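Local coordinates for glycosyltransferase-stabilizing protein Gtf2 (Streptococcus gordonii, PDB 5E9T), which binds the serine-rich adhesin GspB and, in complex with GtfA, takes part in attaching the first GlcNAc residue to it, at residues D6-E11 with E32-L37; C26-I31 with D39-P44. All coordinates share one frame; numbering follows the deposited sequence.

Contact 1: D6-E11 with E32-L37; sequences DYYNQE and EANGFL
Glu-32 meets the backbone of Asp-6 to Tyr-8 through both its main chain and its carboxylate. In the backbone its N donates to Asp-6 O (2.9 Å). The side chain, CG anti to the backbone N (chi1 167°) and the rest extended, runs on alongside Asp-6 to Tyr-8 in the direction of that chain, until OE1 receives Tyr-8 N at 3.0 Å in a nearly straight bond (170° at the hydrogen). A second donor, Asn-34 ND2, reaches the same OE1 at 3.2 Å; the two N-H groups arrive from opposite faces of the carboxylate, each well out of its plane. The Asn-34 amide is oriented at its other end by an Asx turn, its OD1 accepting Phe-36 N (2.7 Å).

Packing fills in around these bonds. The CB of Glu-32 lies at the edge of the Tyr-7 ring, 3.8 Å from CD1, and the two side chains cross at about a right angle. Asn-34 ND2 meets the Tyr-8 ring at its edge, ring and amide planes 76° apart. Tyr-8 slides past Leu-37 in the opposite direction, bringing Tyr-8 CB to 3.7 Å from Leu-37 CD2, while its hydroxyl bonds to Gln-13. Main-chain and carboxylate bonds thus join the loop before helix 10-21 to residues 32-37, and the two donors on OE1 would be expected to stabilise its negative charge.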
ATOM      1  N   ASP B   6     -34.843 -16.702 -16.747  1.00 48.78           N
ATOM      2  CA  ASP B   6     -34.102 -15.783 -15.892  1.00 54.69           C
ATOM      3  C   ASP B   6     -32.604 -16.031 -16.005  1.00 55.54           C
ATOM      4  O   ASP B   6     -31.845 -15.155 -16.432  1.00 55.40           O
ATOM      5  CB  ASP B   6     -34.571 -15.916 -14.444  1.00 60.85           C
ATOM      6  CG  ASP B   6     -35.877 -15.195 -14.194  1.00 63.61           C
ATOM      7  OD1 ASP B   6     -35.865 -13.946 -14.181  1.00 67.64           O
ATOM      8  OD2 ASP B   6     -36.911 -15.871 -14.009  1.00 60.06           O
ATOM      9  N   TYR B   7     -32.166 -17.227 -15.639  1.00 53.57           N
ATOM     10  CA  TYR B   7     -30.760 -17.586 -15.650  1.00 46.72           C
ATOM     11  C   TYR B   7     -30.497 -18.675 -16.673  1.00 48.69           C
ATOM     12  O   TYR B   7     -31.401 -19.404 -17.089  1.00 53.18           O
ATOM     13  CB  TYR B   7     -30.310 -18.072 -14.273  1.00 46.61           C
ATOM     14  CG  TYR B   7     -30.533 -17.052 -13.200  1.00 54.13           C
ATOM     15  CD1 TYR B   7     -30.078 -15.753 -13.358  1.00 58.77           C
ATOM     16  CD2 TYR B   7     -31.217 -17.374 -12.040  1.00 55.88           C
ATOM     17  CE1 TYR B   7     -30.282 -14.807 -12.384  1.00 59.45           C
ATOM     18  CE2 TYR B   7     -31.428 -16.433 -11.058  1.00 58.78           C
ATOM     19  CZ  TYR B   7     -30.958 -15.151 -11.236  1.00 58.21           C
ATOM     20  OH  TYR B   7     -31.163 -14.203 -10.264  1.00 60.23           O
ATOM     21  N   TYR B   8     -29.243 -18.761 -17.094  1.00 47.01           N
ATOM     22  CA  TYR B   8     -28.764 -19.917 -17.827  1.00 44.60           C
ATOM     23  C   TYR B   8     -28.019 -20.838 -16.871  1.00 43.30           C
ATOM     24  O   TYR B   8     -27.107 -20.402 -16.162  1.00 42.77           O
ATOM     25  CB  TYR B   8     -27.852 -19.530 -18.987  1.00 41.67           C
ATOM     26  CG  TYR B   8     -27.276 -20.761 -19.634  1.00 41.84           C
ATOM     27  CD1 TYR B   8     -28.110 -21.709 -20.210  1.00 43.16           C
ATOM     28  CD2 TYR B   8     -25.912 -21.002 -19.634  1.00 43.24           C
ATOM     29  CE1 TYR B   8     -27.602 -22.847 -20.786  1.00 49.06           C
ATOM     30  CE2 TYR B   8     -25.391 -22.143 -20.212  1.00 46.72           C
ATOM     31  CZ  TYR B   8     -26.241 -23.063 -20.788  1.00 48.54           C
ATOM     32  OH  TYR B   8     -25.729 -24.204 -21.366  1.00 46.33           O
ATOM     33  N   ASN B   9     -28.424 -22.099 -16.852  1.00 39.43           N
ATOM     34  CA  ASN B   9     -27.791 -23.157 -16.075  1.00 39.89           C
ATOM     35  C   ASN B   9     -28.303 -24.469 -16.654  1.00 49.85           C
ATOM     36  O   ASN B   9     -29.055 -24.475 -17.634  1.00 53.37           O
ATOM     37  CB  ASN B   9     -28.088 -23.018 -14.581  1.00 40.03           C
ATOM     38  CG  ASN B   9     -29.568 -22.955 -14.289  1.00 42.36           C
ATOM     39  OD1 ASN B   9     -30.255 -23.974 -14.290  1.00 49.50           O
ATOM     40  ND2 ASN B   9     -30.072 -21.751 -14.043  1.00 42.23           N
ATOM     41  N   GLN B  10     -27.897 -25.586 -16.049  1.00 55.65           N
ATOM     42  CA  GLN B  10     -28.277 -26.876 -16.620  1.00 57.18           C
ATOM     43  C   GLN B  10     -29.785 -27.103 -16.536  1.00 61.50           C
ATOM     44  O   GLN B  10     -30.386 -27.625 -17.481  1.00 62.33           O
ATOM     45  CB  GLN B  10     -27.524 -28.018 -15.938  1.00 56.47           C
ATOM     46  CG  GLN B  10     -27.788 -29.373 -16.580  1.00 62.24           C
ATOM     47  CD  GLN B  10     -26.865 -29.659 -17.749  1.00 68.27           C
ATOM     48  OE1 GLN B  10     -27.264 -29.566 -18.911  1.00 76.42           O
ATOM     49  NE2 GLN B  10     -25.625 -30.028 -17.445  1.00 69.56           N
ATOM     50  N   GLU B  11     -30.418 -26.704 -15.425  1.00 61.12           N
ATOM     51  CA  GLU B  11     -31.861 -26.899 -15.293  1.00 58.12           C
ATOM     52  C   GLU B  11     -32.621 -26.196 -16.411  1.00 52.91           C
ATOM     53  O   GLU B  11     -33.599 -26.736 -16.941  1.00 57.10           O
ATOM     54  CB  GLU B  11     -32.350 -26.410 -13.929  1.00 61.14           C
ATOM     55  CG  GLU B  11     -31.916 -27.265 -12.759  1.00 73.18           C
ATOM     56  CD  GLU B  11     -30.953 -26.528 -11.854  1.00 86.03           C
ATOM     57  OE1 GLU B  11     -31.045 -25.297 -11.771  1.00 88.82           O
ATOM     58  OE2 GLU B  11     -30.117 -27.178 -11.225  1.00 92.01           O
ATOM     59  N   GLU B  32     -30.469 -13.004 -17.786  1.00 35.73           N
ATOM     60  CA  GLU B  32     -29.155 -12.862 -17.180  1.00 35.80           C
ATOM     61  C   GLU B  32     -28.129 -12.441 -18.224  1.00 31.98           C
ATOM     62  O   GLU B  32     -28.209 -12.817 -19.397  1.00 27.93           O
ATOM     63  CB  GLU B  32     -28.757 -14.189 -16.521  1.00 43.16           C
ATOM     64  CG  GLU B  32     -27.303 -14.326 -16.102  1.00 52.67           C
ATOM     65  CD  GLU B  32     -26.886 -15.780 -15.954  1.00 58.56           C
ATOM     66  OE1 GLU B  32     -27.257 -16.592 -16.828  1.00 65.55           O
ATOM     67  OE2 GLU B  32     -26.196 -16.116 -14.966  1.00 52.33           O
ATOM     68  N   ALA B  33     -27.134 -11.682 -17.771  1.00 27.12           N
ATOM     69  CA  ALA B  33     -26.115 -11.058 -18.603  1.00 35.36           C
ATOM     70  C   ALA B  33     -25.015 -12.034 -18.979  1.00 39.13           C
ATOM     71  O   ALA B  33     -23.906 -11.612 -19.334  1.00 41.98           O
ATOM     72  CB  ALA B  33     -25.527  -9.831 -17.900  1.00 42.65           C
ATOM     73  N   ASN B  34     -25.304 -13.327 -18.824  1.00 36.63           N
ATOM     74  CA  ASN B  34     -24.344 -14.403 -19.031  1.00 35.83           C
ATOM     75  C   ASN B  34     -23.572 -14.244 -20.335  1.00 37.56           C
ATOM     76  O   ASN B  34     -24.158 -14.062 -21.407  1.00 39.21           O
ATOM     77  CB  ASN B  34     -25.101 -15.732 -19.035  1.00 31.45           C
ATOM     78  CG  ASN B  34     -24.192 -16.924 -18.878  1.00 34.22           C
ATOM     79  OD1 ASN B  34     -23.242 -17.106 -19.639  1.00 28.61           O
ATOM     80  ND2 ASN B  34     -24.485 -17.755 -17.885  1.00 40.16           N
ATOM     81  N   GLY B  35     -22.248 -14.348 -20.228  1.00 32.71           N
ATOM     82  CA  GLY B  35     -21.358 -14.164 -21.352  1.00 32.05           C
ATOM     83  C   GLY B  35     -21.086 -15.428 -22.137  1.00 36.00           C
ATOM     84  O   GLY B  35     -20.633 -15.353 -23.283  1.00 41.34           O
ATOM     85  N   PHE B  36     -21.334 -16.597 -21.552  1.00 33.46           N
ATOM     86  CA  PHE B  36     -21.218 -17.840 -22.303  1.00 36.86           C
ATOM     87  C   PHE B  36     -22.634 -18.389 -22.456  1.00 44.77           C
ATOM     88  O   PHE B  36     -23.074 -19.235 -21.677  1.00 46.45           O
ATOM     89  CB  PHE B  36     -20.318 -18.840 -21.560  1.00 37.24           C
ATOM     90  CG  PHE B  36     -18.946 -18.315 -21.221  1.00 31.44           C
ATOM     91  CD1 PHE B  36     -18.771 -17.332 -20.258  1.00 27.70           C
ATOM     92  CD2 PHE B  36     -17.825 -18.849 -21.832  1.00 35.48           C
ATOM     93  CE1 PHE B  36     -17.512 -16.863 -19.948  1.00 29.25           C
ATOM     94  CE2 PHE B  36     -16.564 -18.388 -21.523  1.00 34.47           C
ATOM     95  CZ  PHE B  36     -16.407 -17.392 -20.580  1.00 32.41           C
ATOM     96  N   LEU B  37     -23.244 -18.054 -23.510  1.00 43.50           N
ATOM     97  CA  LEU B  37     -24.552 -18.578 -23.882  1.00 41.17           C
ATOM     98  C   LEU B  37     -24.422 -19.511 -25.068  1.00 47.69           C
ATOM     99  O   LEU B  37     -23.594 -19.269 -25.958  1.00 55.97           O
ATOM    100  CB  LEU B  37     -25.561 -17.483 -24.221  1.00 34.69           C
ATOM    101  CG  LEU B  37     -26.187 -16.799 -23.003  1.00 28.42           C
ATOM    102  CD1 LEU B  37     -27.136 -15.694 -23.426  1.00 26.88           C
ATOM    103  CD2 LEU B  37     -26.899 -17.796 -22.093  1.00 22.82           C
TER

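Contact 2: C26-I31 with D39-P44; sequences CPTIVI and DDMISP
Strand 28-30 and the short, weakly bonded strand around Met-41 and Ile-42 run in parallel, Ile-42 bonding on both sides of Ile-29: its N donates to Thr-28 O (3.2 Å) and its O accepts Val-30 N (2.9 Å, 167° at the hydrogen). The first of these bonds is bent, with the donor tilted from the carbonyl plane. Strand 41-42 is thereby the outermost strand, within this chain, of the parallel sheet, added beside strand 28-30, which bonds on its other side to strand 2-5.

Ile-29 and Ile-42 project from one face of the sheet and lie side by side, pointing the same way. Ile-42 holds CG1 between its backbone N and carbonyl carbon (chi1 50°), which carries CD1 back to within 3.5 Å of Ile-29 CD1. Phe-183 of helix 176-186 also packs on Ile-29. From the other face come Thr-28 and selenomethionine Met-41; Thr-28 CG2 lies alongside Met-41 CG, and the Val-30 side chain lies obliquely to that of Met-41, Val-30 CG2 3.8 Å from Met-41 SE. The polar end of Thr-28 turns instead to Gln-3.

Beyond the paired residues, Ser-43 OG lies 2.7 Å from Val-30 O, with Glu-32 O as another acceptor for its hydroxyl. Two backbone bonds thus align the edge strand, apolar side chains pack across both its faces, and the buried serine hydroxyl supplies polar contact where the pairing ends.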
ATOM      1  N   CYS B  26     -38.287 -22.273 -30.910  1.00 55.33           N
ATOM      2  CA  CYS B  26     -38.697 -20.880 -30.931  1.00 50.05           C
ATOM      3  C   CYS B  26     -37.399 -20.109 -30.645  1.00 48.22           C
ATOM      4  O   CYS B  26     -36.335 -20.731 -30.520  1.00 54.64           O
ATOM      5  CB  CYS B  26     -39.731 -20.596 -29.827  1.00 52.83           C
ATOM      6  SG  CYS B  26     -39.320 -21.301 -28.217  1.00 61.18           S
ATOM      7  N   PRO B  27     -37.417 -18.780 -30.617  1.00 42.05           N
ATOM      8  CA  PRO B  27     -36.276 -18.061 -30.048  1.00 43.05           C
ATOM      9  C   PRO B  27     -36.276 -18.142 -28.530  1.00 46.44           C
ATOM     10  O   PRO B  27     -37.324 -18.212 -27.880  1.00 47.36           O
ATOM     11  CB  PRO B  27     -36.481 -16.621 -30.533  1.00 42.43           C
ATOM     12  CG  PRO B  27     -37.935 -16.517 -30.767  1.00 44.68           C
ATOM     13  CD  PRO B  27     -38.362 -17.863 -31.275  1.00 42.52           C
ATOM     14  N   THR B  28     -35.072 -18.142 -27.966  1.00 45.87           N
ATOM     15  CA  THR B  28     -34.872 -18.302 -26.534  1.00 46.68           C
ATOM     16  C   THR B  28     -34.146 -17.082 -25.987  1.00 47.74           C
ATOM     17  O   THR B  28     -33.125 -16.662 -26.541  1.00 56.71           O
ATOM     18  CB  THR B  28     -34.080 -19.576 -26.239  1.00 46.89           C
ATOM     19  OG1 THR B  28     -34.783 -20.704 -26.773  1.00 53.36           O
ATOM     20  CG2 THR B  28     -33.899 -19.759 -24.746  1.00 39.33           C
ATOM     21  N   ILE B  29     -34.674 -16.516 -24.904  1.00 40.19           N
ATOM     22  CA  ILE B  29     -34.125 -15.312 -24.292  1.00 38.52           C
ATOM     23  C   ILE B  29     -33.732 -15.641 -22.860  1.00 41.89           C
ATOM     24  O   ILE B  29     -34.568 -16.103 -22.071  1.00 39.46           O
ATOM     25  CB  ILE B  29     -35.126 -14.146 -24.317  1.00 34.75           C
ATOM     26  CG1 ILE B  29     -35.959 -14.174 -25.599  1.00 37.77           C
ATOM     27  CG2 ILE B  29     -34.402 -12.818 -24.176  1.00 30.90           C
ATOM     28  CD1 ILE B  29     -35.214 -13.714 -26.816  1.00 34.35           C
ATOM     29  N   VAL B  30     -32.470 -15.403 -22.523  1.00 40.95           N
ATOM     30  CA  VAL B  30     -32.009 -15.439 -21.141  1.00 38.48           C
ATOM     31  C   VAL B  30     -31.847 -14.003 -20.671  1.00 37.69           C
ATOM     32  O   VAL B  30     -31.160 -13.207 -21.318  1.00 39.80           O
ATOM     33  CB  VAL B  30     -30.693 -16.220 -21.004  1.00 38.44           C
ATOM     34  CG1 VAL B  30     -30.479 -16.633 -19.554  1.00 43.53           C
ATOM     35  CG2 VAL B  30     -30.703 -17.430 -21.919  1.00 39.83           C
ATOM     36  N   ILE B  31     -32.499 -13.664 -19.558  1.00 36.64           N
ATOM     37  CA  ILE B  31     -32.423 -12.297 -19.048  1.00 36.51           C
ATOM     38  C   ILE B  31     -31.042 -12.019 -18.476  1.00 38.17           C
ATOM     39  O   ILE B  31     -30.484 -10.931 -18.659  1.00 41.36           O
ATOM     40  CB  ILE B  31     -33.521 -12.059 -18.001  1.00 33.49           C
ATOM     41  CG1 ILE B  31     -34.898 -12.300 -18.616  1.00 31.24           C
ATOM     42  CG2 ILE B  31     -33.412 -10.654 -17.426  1.00 34.36           C
ATOM     43  CD1 ILE B  31     -35.989 -12.437 -17.592  1.00 35.39           C
ATOM     44  N   ASP B  39     -25.157 -20.785 -28.627  1.00 42.64           N
ATOM     45  CA  ASP B  39     -25.579 -20.012 -29.793  1.00 48.38           C
ATOM     46  C   ASP B  39     -27.083 -20.079 -29.990  1.00 46.89           C
ATOM     47  O   ASP B  39     -27.663 -19.197 -30.633  1.00 41.69           O
ATOM     48  CB  ASP B  39     -24.868 -20.517 -31.048  1.00 55.07           C
ATOM     49  CG  ASP B  39     -23.410 -20.831 -30.800  1.00 65.72           C
ATOM     50  OD1 ASP B  39     -22.602 -19.881 -30.717  1.00 69.87           O
ATOM     51  OD2 ASP B  39     -23.075 -22.030 -30.683  1.00 70.39           O
ATOM     52  N   ASP B  40     -27.711 -21.122 -29.443  1.00 51.32           N
ATOM     53  CA  ASP B  40     -29.162 -21.237 -29.391  1.00 53.42           C
ATOM     54  C   ASP B  40     -29.823 -19.961 -28.884  1.00 52.91           C
ATOM     55  O   ASP B  40     -30.869 -19.546 -29.399  1.00 57.55           O
ATOM     56  CB  ASP B  40     -29.522 -22.409 -28.479  1.00 58.45           C
ATOM     57  CG  ASP B  40     -30.646 -23.245 -29.019  1.00 63.27           C
ATOM     58  OD1 ASP B  40     -30.836 -23.265 -30.251  1.00 63.56           O
ATOM     59  OD2 ASP B  40     -31.332 -23.899 -28.207  1.00 64.42           O
HETATM   60  N   MSE B  41     -29.227 -19.322 -27.882  1.00 48.94           N
HETATM   61  CA  MSE B  41     -29.927 -18.290 -27.127  1.00 40.32           C
HETATM   62  C   MSE B  41     -29.335 -16.893 -27.323  1.00 39.37           C
HETATM   63  O   MSE B  41     -28.316 -16.724 -27.992  1.00 35.47           O
HETATM   64  CB  MSE B  41     -29.917 -18.669 -25.643  1.00 31.66           C
HETATM   65  CG  MSE B  41     -29.995 -20.181 -25.431  1.00 39.32           C
HETATM   66 SE   MSE B  41     -30.096 -20.806 -23.584  1.00 43.55          SE
HETATM   67  CE  MSE B  41     -29.757 -22.699 -23.874  1.00 67.46           C
ATOM     68  N   ILE B  42     -29.995 -15.897 -26.733  1.00 35.72           N
ATOM     69  CA  ILE B  42     -29.565 -14.504 -26.771  1.00 33.51           C
ATOM     70  C   ILE B  42     -29.952 -13.860 -25.447  1.00 38.05           C
ATOM     71  O   ILE B  42     -30.742 -14.407 -24.673  1.00 43.72           O
ATOM     72  CB  ILE B  42     -30.188 -13.713 -27.944  1.00 34.77           C
ATOM     73  CG1 ILE B  42     -31.701 -13.922 -27.985  1.00 38.07           C
ATOM     74  CG2 ILE B  42     -29.536 -14.079 -29.273  1.00 34.13           C
ATOM     75  CD1 ILE B  42     -32.415 -12.899 -28.826  1.00 40.40           C
ATOM     76  N   SER B  43     -29.385 -12.684 -25.180  1.00 37.66           N
ATOM     77  CA  SER B  43     -29.738 -11.908 -24.004  1.00 36.15           C
ATOM     78  C   SER B  43     -29.766 -10.433 -24.376  1.00 31.61           C
ATOM     79  O   SER B  43     -28.893  -9.970 -25.122  1.00 39.98           O
ATOM     80  CB  SER B  43     -28.735 -12.130 -22.864  1.00 41.90           C
ATOM     81  OG  SER B  43     -29.142 -11.452 -21.689  1.00 47.84           O
ATOM     82  N   PRO B  44     -30.722  -9.664 -23.845  1.00 26.90           N
ATOM     83  CA  PRO B  44     -30.786  -8.238 -24.201  1.00 27.83           C
ATOM     84  C   PRO B  44     -29.541  -7.468 -23.802  1.00 38.50           C
ATOM     85  O   PRO B  44     -29.224  -6.448 -24.428  1.00 40.94           O
ATOM     86  CB  PRO B  44     -32.026  -7.745 -23.443  1.00 26.20           C
ATOM     87  CG  PRO B  44     -32.189  -8.710 -22.316  1.00 27.41           C
ATOM     88  CD  PRO B  44     -31.753 -10.036 -22.860  1.00 28.71           C
TER

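Overall arrangement
Contacts 1 and 2 lie with their centres about 9 Å apart, and their segments alternate along the chain: 6-11, 26-31, 32-37, 39-44. The first segment follows strand 2-5 and leads into helix 10-21; the chain returns as strand 28-30, loops through 32-37 and continues into strand 41-42. The two contacts touch directly: Val-30 CG1 packs against the backbone of Asp-6 to Tyr-8, and the Ser-43 hydroxyl joins the two contacts. Strand 2-5, helix 10-21 and strand 28-30 form a beta-alpha-beta crossover between neighbouring parallel strands; contact 2 extends its sheet by one strand, while contact 1 joins the loops that follow its two strands.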